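Side-chain contacts in cellulosomal-scaffolding protein A (Clostridium thermocellum, PDB 4B9F), which probably anchors the cellulosome to crystalline cellulose through its family 3a carbohydrate-binding module: residues Tyr43-Asp46 against Gly47-Asp50; Arg112-Lys115 against Asn116-Asn120; Thr142-Asn146 against Gly147-Trp151. All blocks are in the same frame, centred on the assembly; numbering follows the deposited sequence.

Along the chain the three contacts come in series. Contact 1 is the loop between strands 37-43 and 51-61, contact 2 the end of strand 106-115 with the loop that follows it, and contact 3 the C-terminal hairpin. Contacts 1 and 2, their centres about 9 Å apart, are joined by the Lys-49 to Asp-117 salt bridge and by Lys-115 NZ on Val-45 O and Gly-47 O, so the calcium loop and the turn beside it make one linked end of the beta sandwich. Contact 3 lies about 24 Å from contact 1 and 27 Å from contact 2, centre to centre. Strand 37-43 neighbours strand 142-145 in the five-stranded sheet; strand 106-115 belongs to the six-stranded sheet.

Contact 1: Tyr43-Asp46 against Gly47-Asp50; sequences YTVD and GQKD. With CA (calcium ion), chain C.
Val-45 lays its two methyl groups against the chain as it bends away past Gly-47. CG1 lies 3.8 Å from OE1 of Gln-48, and CG2 is as close to the carbonyl O of Gly-47. The glutamine starts away from the valine, with CG anti to its own backbone N, and a bend at chi2 (66°) folds the amide back so that the two side chains cross obliquely. No hydrogen bond joins 43-46 to 47-50; across the bend the side chains meet by van der Waals contact alone, while Lys-115 NZ, reaching in from strand 106-115, bonds the carbonyls of Val-45 and Gly-47. The sharp bend is made at Asp-46 and Gly-47, both with positive phi (58° and 103°).

The other side of the loop is set by calcium. Thr-44 chelates the ion with its carbonyl O at 2.5 Å and its OG1 at the same distance. Asp-46 contributes an asymmetric bidentate carboxylate, OD2 at 2.4 Å and the longer OD1 at 2.8 Å. The proximity of Thr-44 O and Asp-46 OD2, 3.1 Å apart, is that of two ligands sharing a metal. Water 1 takes a further position, and Thr-122 O, Asn-125 OD1 and Asp-126 OD1 complete eight oxygens. Beyond the metal, Val-45 N is tied to Asp-89 OD1 on strand 88-96. With two bidentate residues two positions apart, the arrangement is a calcium site that ties the 43-50 loop to residues 122-126, which begin at the end of strand 121-122, at one end of the beta sandwich.

Contact 2: Arg112-Lys115 against Asn116-Asn120; sequences RFAK and NDWSN
Lys-115 closes strand 106-115 and opens a type I beta turn that ends at Trp-118, whose N-H returns to Lys-115 O at 2.9 Å. An Asx turn overlaps it. The side chain of Asp-117, with CG between its backbone N and carbonyl carbon (chi1 70°), presents OD1 to two donors on one face of the carboxylate: Ser-119 N at 3.1 Å, from above the plane, and Ser-119 OG at 2.8 Å, on the syn side. Asp-117 OD2 is taken by a salt bridge to Lys-49 NZ, so both oxygens are engaged.

The chain of Lys-115, extended beyond CG, runs along Ser-119, passing CD close to OG. Its ammonium NZ meets Asn-120 O at 3.2 Å and water 4 at 2.7 Å; it also bonds Val-45 O and Gly-47 O of the calcium loop, more acceptors than it has protons, so some bonds must be shared. Water 4 donates in turn to Ser-119 OG. Lys-115 N gives its hydrogen to water 2 (2.8 Å), which donates to Ser-119 O and bridges strand to loop. Asn-116 OD1 is bound by Thr-52 OG1.

Trp-118 swings back over the strand. Arg-112, whose NE is paired with Asp-56, brings NH1 to the ring edge, 4.2 Å from CH2, with guanidinium and indole planes only 15° apart; this nearly coplanar pair is consistent with the flat strip by which family 3a modules are thought to lie on cellulose. On one indole face the methyl CB of Ala-114 makes a CH-pi contact, 3.8 Å from the centroid of the six-membered ring and 21° off its normal.

Contact 3: Thr142-Asn146 against Gly147-Trp151; sequences TAYLN and GVLVW
The Tyr-144 ring meets Gly-147 O at its edge, near the ring plane, with CD2 3.6 Å from that oxygen; Leu-149 N approaches the ring obliquely. CE2 packs on Leu-149 CB at 3.8 Å, and Arg-40 of strand 37-43 makes a cation-pi contact with the same ring. The Trp-151 indole has Thr-142 CA at its edge. Its CG lies anti to the backbone N (chi1 -179°), and the ring leads away from the hairpin, where NE1 bonds Trp-138 O. On the sheet face that Ala-143 and Trp-151 share, their CB atoms touch at 3.8 Å. Val-150 adds its CG1, which lies against Leu-145 CB.

Ala-143 O accepts twice, from Val-150 N at 2.8 Å in a nearly straight bond (176°) and from Trp-151 N at 3.2 Å; both donors come from the same face of its carbonyl plane. Two residues thus face one, and the register shifts by one between Ala-143 and Tyr-144. At the turn, Leu-145 and Val-148 exchange backbone bonds in both directions, Leu-145 N to Val-148 O being 2.8 Å. Water 5 accepts from Gly-147 N.

Through Val-150 and Trp-151 the second strand also touches Leu-2 of the other sheet. The whole is a beta hairpin with a type I' turn and a classic beta bulge, whose second strand, 148-151, edges the five-stranded sheet of the beta sandwich.

Contact 1: Tyr43-Asp46 against Gly47-Asp50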
loop_
_atom_site.group_PDB
_atom_site.type_symbol
_atom_site.label_atom_id
_atom_site.label_comp_id
_atom_site.label_asym_id
_atom_site.label_seq_id
_atom_site.Cartn_x
_atom_site.Cartn_y
_atom_site.Cartn_z
ATOM N N TYR A 43 -5.525 -0.831 -9.420
ATOM C CA TYR A 43 -6.586 0.086 -9.791
ATOM C C TYR A 43 -6.583 0.340 -11.291
ATOM O O TYR A 43 -5.720 -0.157 -12.015
ATOM C CB TYR A 43 -6.423 1.408 -9.014
ATOM C CG TYR A 43 -5.173 2.200 -9.368
ATOM C CD1 TYR A 43 -3.921 1.827 -8.883
ATOM C CD2 TYR A 43 -5.251 3.322 -10.186
ATOM C CE1 TYR A 43 -2.772 2.549 -9.210
ATOM C CE2 TYR A 43 -4.114 4.047 -10.522
ATOM C CZ TYR A 43 -2.877 3.661 -10.027
ATOM O OH TYR A 43 -1.745 4.376 -10.340
ATOM N N THR A 44 -7.573 1.098 -11.753
ATOM C CA THR A 44 -7.609 1.549 -13.134
ATOM C C THR A 44 -7.314 3.042 -13.159
ATOM O O THR A 44 -7.946 3.825 -12.448
ATOM C CB THR A 44 -8.977 1.286 -13.788
ATOM O OG1 THR A 44 -10.019 1.731 -12.907
ATOM C CG2 THR A 44 -9.160 -0.193 -14.072
ATOM N N VAL A 45 -6.353 3.436 -13.984
ATOM C CA VAL A 45 -5.859 4.810 -13.975
ATOM C C VAL A 45 -6.870 5.846 -14.499
ATOM O O VAL A 45 -6.785 7.016 -14.138
ATOM C CB VAL A 45 -4.501 4.893 -14.725
ATOM C CG1 VAL A 45 -4.677 4.609 -16.216
ATOM C CG2 VAL A 45 -3.809 6.233 -14.489
ATOM N N ASP A 46 -7.821 5.408 -15.326
ATOM C CA ASP A 46 -8.866 6.278 -15.887
ATOM C C ASP A 46 -8.280 7.448 -16.679
ATOM O O ASP A 46 -8.566 8.616 -16.392
ATOM C CB ASP A 46 -9.804 6.814 -14.795
ATOM C CG ASP A 46 -10.259 5.735 -13.826
ATOM O OD1 ASP A 46 -10.649 4.629 -14.265
ATOM O OD2 ASP A 46 -10.216 5.992 -12.611
ATOM N N GLY A 47 -7.469 7.128 -17.683
ATOM C CA GLY A 47 -6.782 8.133 -18.471
ATOM C C GLY A 47 -5.339 8.196 -18.035
ATOM O O GLY A 47 -5.026 8.760 -16.990
ATOM N N GLN A 48 -4.456 7.588 -18.823
ATOM C CA GLN A 48 -3.054 7.506 -18.454
ATOM C C GLN A 48 -2.420 8.896 -18.371
ATOM O O GLN A 48 -2.525 9.695 -19.307
ATOM C CB GLN A 48 -2.288 6.628 -19.444
ATOM C CG GLN A 48 -0.783 6.602 -19.209
ATOM C CD GLN A 48 -0.407 5.930 -17.895
ATOM O OE1 GLN A 48 -1.074 4.999 -17.446
ATOM N NE2 GLN A 48 0.675 6.399 -17.276
ATOM N N LYS A 49 -1.786 9.167 -17.233
ATOM C CA LYS A 49 -1.050 10.402 -16.982
ATOM C C LYS A 49 0.101 10.039 -16.060
ATOM O O LYS A 49 0.026 9.035 -15.340
ATOM C CB LYS A 49 -1.926 11.426 -16.245
ATOM C CG LYS A 49 -3.163 11.895 -16.976
ATOM C CD LYS A 49 -2.820 12.922 -18.041
ATOM C CE LYS A 49 -4.081 13.437 -18.727
ATOM N NZ LYS A 49 -5.108 13.927 -17.755
ATOM N N ASP A 50 1.144 10.864 -16.042
ATOM C CA ASP A 50 2.189 10.707 -15.041
ATOM C C ASP A 50 1.569 10.824 -13.658
ATOM O O ASP A 50 0.681 11.644 -13.435
ATOM C CB ASP A 50 3.275 11.775 -15.189
ATOM C CG ASP A 50 4.070 11.645 -16.479
ATOM O OD1 ASP A 50 3.970 10.602 -17.161
ATOM O OD2 ASP A 50 4.810 12.598 -16.806
HETATM CA CA CA C . -10.262 3.835 -11.608
HETATM O O HOH W 1 -8.888 5.086 -9.941
#

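Contact 2: Arg112-Lys115 against Asn116-Asn120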
loop_
_atom_site.group_PDB
_atom_site.type_symbol
_atom_site.label_atom_id
_atom_site.label_comp_id
_atom_site.label_asym_id
_atom_site.label_seq_id
_atom_site.Cartn_x
_atom_site.Cartn_y
_atom_site.Cartn_z
ATOM N N ARG A 112 -0.448 8.091 -0.443
ATOM C CA ARG A 112 -1.241 9.035 -1.204
ATOM C C ARG A 112 -0.655 9.148 -2.598
ATOM O O ARG A 112 0.570 9.208 -2.762
ATOM C CB ARG A 112 -1.221 10.404 -0.522
ATOM C CG ARG A 112 -2.080 11.453 -1.202
ATOM C CD ARG A 112 -2.295 12.640 -0.274
ATOM N NE ARG A 112 -1.027 13.205 0.157
ATOM C CZ ARG A 112 -0.327 14.090 -0.552
ATOM N NH1 ARG A 112 -0.793 14.526 -1.718
ATOM N NH2 ARG A 112 0.839 14.543 -0.096
ATOM N N PHE A 113 -1.512 9.182 -3.608
ATOM C CA PHE A 113 -1.009 9.428 -4.959
ATOM C C PHE A 113 -1.987 10.222 -5.808
ATOM O O PHE A 113 -3.193 10.245 -5.539
ATOM C CB PHE A 113 -0.491 8.156 -5.651
ATOM C CG PHE A 113 -1.536 7.118 -5.960
ATOM C CD1 PHE A 113 -2.216 7.146 -7.171
ATOM C CD2 PHE A 113 -1.772 6.057 -5.091
ATOM C CE1 PHE A 113 -3.127 6.149 -7.506
ATOM C CE2 PHE A 113 -2.689 5.066 -5.415
ATOM C CZ PHE A 113 -3.370 5.116 -6.620
ATOM N N ALA A 114 -1.447 10.881 -6.828
ATOM C CA ALA A 114 -2.238 11.721 -7.703
ATOM C C ALA A 114 -1.601 11.777 -9.072
ATOM O O ALA A 114 -0.405 11.500 -9.234
ATOM C CB ALA A 114 -2.319 13.127 -7.135
ATOM N N LYS A 115 -2.401 12.157 -10.056
ATOM C CA LYS A 115 -1.878 12.462 -11.379
ATOM C C LYS A 115 -1.193 13.821 -11.331
ATOM O O LYS A 115 -1.590 14.699 -10.560
ATOM C CB LYS A 115 -3.003 12.473 -12.401
ATOM C CG LYS A 115 -3.622 11.100 -12.598
ATOM C CD LYS A 115 -4.877 11.186 -13.425
ATOM C CE LYS A 115 -5.411 9.812 -13.708
ATOM N NZ LYS A 115 -6.656 9.816 -14.519
ATOM N N ASN A 116 -0.165 14.005 -12.147
ATOM C CA ASN A 116 0.604 15.237 -12.047
ATOM C C ASN A 116 -0.189 16.476 -12.464
ATOM O O ASN A 116 0.170 17.597 -12.099
ATOM C CB ASN A 116 1.942 15.106 -12.785
ATOM C CG ASN A 116 2.898 14.116 -12.097
ATOM O OD1 ASN A 116 2.552 13.503 -11.079
ATOM N ND2 ASN A 116 4.090 13.942 -12.663
ATOM N N ASP A 117 -1.281 16.272 -13.197
ATOM C CA ASP A 117 -2.165 17.373 -13.578
ATOM C C ASP A 117 -3.390 17.477 -12.659
ATOM O O ASP A 117 -4.279 18.293 -12.890
ATOM C CB ASP A 117 -2.579 17.265 -15.055
ATOM C CG ASP A 117 -3.528 16.111 -15.324
ATOM O OD1 ASP A 117 -3.677 15.231 -14.454
ATOM O OD2 ASP A 117 -4.121 16.078 -16.423
ATOM N N TRP A 118 -3.417 16.645 -11.620
ATOM C CA TRP A 118 -4.478 16.679 -10.611
ATOM C C TRP A 118 -5.869 16.385 -11.175
ATOM O O TRP A 118 -6.887 16.779 -10.593
ATOM C CB TRP A 118 -4.413 17.980 -9.775
ATOM C CG TRP A 118 -3.165 17.967 -8.952
ATOM C CD1 TRP A 118 -1.947 18.481 -9.297
ATOM C CD2 TRP A 118 -2.985 17.328 -7.682
ATOM N NE1 TRP A 118 -1.027 18.217 -8.311
ATOM C CE2 TRP A 118 -1.639 17.508 -7.310
ATOM C CE3 TRP A 118 -3.835 16.625 -6.821
ATOM C CZ2 TRP A 118 -1.124 17.017 -6.111
ATOM C CZ3 TRP A 118 -3.320 16.135 -5.631
ATOM C CH2 TRP A 118 -1.980 16.337 -5.287
ATOM N N SER A 119 -5.907 15.651 -12.286
ATOM C CA SER A 119 -7.173 15.227 -12.881
ATOM C C SER A 119 -7.778 14.043 -12.120
ATOM O O SER A 119 -7.146 13.442 -11.250
ATOM C CB SER A 119 -7.013 14.913 -14.374
ATOM O OG SER A 119 -6.088 13.873 -14.606
ATOM N N ASN A 120 -9.023 13.720 -12.433
ATOM C CA ASN A 120 -9.777 12.799 -11.593
ATOM C C ASN A 120 -9.555 11.318 -11.854
ATOM O O ASN A 120 -9.251 10.900 -12.972
ATOM C CB ASN A 120 -11.271 13.104 -11.675
ATOM C CG ASN A 120 -11.643 14.380 -10.952
ATOM O OD1 ASN A 120 -10.951 14.801 -10.028
ATOM N ND2 ASN A 120 -12.747 14.996 -11.361
HETATM O O HOH W 2 -4.882 13.434 -9.702
HETATM O O HOH W 3 0.699 14.527 -8.670
HETATM O O HOH W 4 -6.811 11.723 -16.448
#

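Contact 3: Thr142-Asn146 against Gly147-Trp151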
loop_
_atom_site.group_PDB
_atom_site.type_symbol
_atom_site.label_atom_id
_atom_site.label_comp_id
_atom_site.label_asym_id
_atom_site.label_seq_id
_atom_site.Cartn_x
_atom_site.Cartn_y
_atom_site.Cartn_z
ATOM N N THR A 142 -1.892 -7.112 -2.245
ATOM C CA THR A 142 -0.919 -8.190 -2.120
ATOM C C THR A 142 0.396 -7.698 -1.518
ATOM O O THR A 142 0.689 -6.489 -1.512
ATOM C CB THR A 142 -0.641 -8.841 -3.481
ATOM O OG1 THR A 142 -0.235 -7.828 -4.409
ATOM C CG2 THR A 142 -1.896 -9.530 -4.006
ATOM N N ALA A 143 1.180 -8.647 -1.011
ATOM C CA ALA A 143 2.492 -8.366 -0.454
ATOM C C ALA A 143 3.469 -9.425 -0.919
ATOM O O ALA A 143 3.115 -10.613 -1.016
ATOM C CB ALA A 143 2.444 -8.322 1.068
ATOM N N TYR A 144 4.694 -8.982 -1.198
ATOM C CA TYR A 144 5.772 -9.846 -1.673
ATOM C C TYR A 144 7.007 -9.605 -0.822
ATOM O O TYR A 144 7.287 -8.469 -0.442
ATOM C CB TYR A 144 6.101 -9.558 -3.141
ATOM C CG TYR A 144 4.955 -9.849 -4.083
ATOM C CD1 TYR A 144 3.871 -8.982 -4.176
ATOM C CD2 TYR A 144 4.947 -10.998 -4.874
ATOM C CE1 TYR A 144 2.810 -9.248 -5.015
ATOM C CE2 TYR A 144 3.893 -11.271 -5.726
ATOM C CZ TYR A 144 2.829 -10.395 -5.791
ATOM O OH TYR A 144 1.771 -10.662 -6.623
ATOM N N LEU A 145 7.736 -10.676 -0.517
ATOM C CA LEU A 145 8.995 -10.552 0.206
ATOM C C LEU A 145 10.078 -11.105 -0.705
ATOM O O LEU A 145 10.049 -12.288 -1.058
ATOM C CB LEU A 145 8.936 -11.329 1.525
ATOM C CG LEU A 145 10.072 -11.096 2.522
ATOM C CD1 LEU A 145 10.139 -9.624 2.936
ATOM C CD2 LEU A 145 9.905 -11.989 3.744
ATOM N N ASN A 146 11.009 -10.243 -1.104
ATOM C CA ASN A 146 12.021 -10.600 -2.091
ATOM C C ASN A 146 11.382 -11.167 -3.361
ATOM O O ASN A 146 11.904 -12.106 -3.966
ATOM C CB ASN A 146 13.034 -11.584 -1.498
ATOM C CG ASN A 146 14.382 -11.520 -2.186
ATOM O OD1 ASN A 146 14.694 -10.550 -2.877
ATOM N ND2 ASN A 146 15.193 -12.553 -1.994
ATOM N N GLY A 147 10.240 -10.600 -3.745
ATOM C CA GLY A 147 9.551 -11.000 -4.961
ATOM C C GLY A 147 8.678 -12.235 -4.825
ATOM O O GLY A 147 8.047 -12.663 -5.799
ATOM N N VAL A 148 8.654 -12.816 -3.628
ATOM C CA VAL A 148 7.865 -14.017 -3.358
ATOM C C VAL A 148 6.583 -13.626 -2.626
ATOM O O VAL A 148 6.633 -12.975 -1.588
ATOM C CB VAL A 148 8.650 -15.002 -2.476
ATOM C CG1 VAL A 148 7.794 -16.212 -2.130
ATOM C CG2 VAL A 148 9.942 -15.436 -3.169
ATOM N N LEU A 149 5.437 -14.016 -3.174
ATOM C CA LEU A 149 4.157 -13.648 -2.580
ATOM C C LEU A 149 4.041 -14.163 -1.144
ATOM O O LEU A 149 4.298 -15.335 -0.873
ATOM C CB LEU A 149 2.995 -14.160 -3.435
ATOM C CG LEU A 149 1.614 -13.675 -2.977
ATOM C CD1 LEU A 149 0.739 -13.412 -4.177
ATOM C CD2 LEU A 149 0.938 -14.662 -2.043
ATOM N N VAL A 150 3.649 -13.275 -0.235
ATOM C CA VAL A 150 3.425 -13.632 1.162
ATOM C C VAL A 150 2.033 -13.217 1.659
ATOM O O VAL A 150 1.637 -13.577 2.763
ATOM C CB VAL A 150 4.519 -13.057 2.110
ATOM C CG1 VAL A 150 5.863 -13.721 1.856
ATOM C CG2 VAL A 150 4.624 -11.534 1.978
ATOM N N TRP A 151 1.294 -12.459 0.851
ATOM C CA TRP A 151 -0.102 -12.130 1.156
ATOM C C TRP A 151 -0.862 -11.973 -0.145
ATOM O O TRP A 151 -0.465 -11.182 -1.001
ATOM C CB TRP A 151 -0.215 -10.846 1.984
ATOM C CG TRP A 151 -1.636 -10.495 2.341
ATOM C CD1 TRP A 151 -2.497 -9.706 1.631
ATOM C CD2 TRP A 151 -2.352 -10.922 3.505
ATOM N NE1 TRP A 151 -3.703 -9.609 2.287
ATOM C CE2 TRP A 151 -3.643 -10.354 3.436
ATOM C CE3 TRP A 151 -2.026 -11.726 4.602
ATOM C CZ2 TRP A 151 -4.606 -10.569 4.420
ATOM C CZ3 TRP A 151 -2.986 -11.940 5.579
ATOM C CH2 TRP A 151 -4.259 -11.361 5.480
HETATM O O HOH W 5 9.250 -7.885 -2.808
#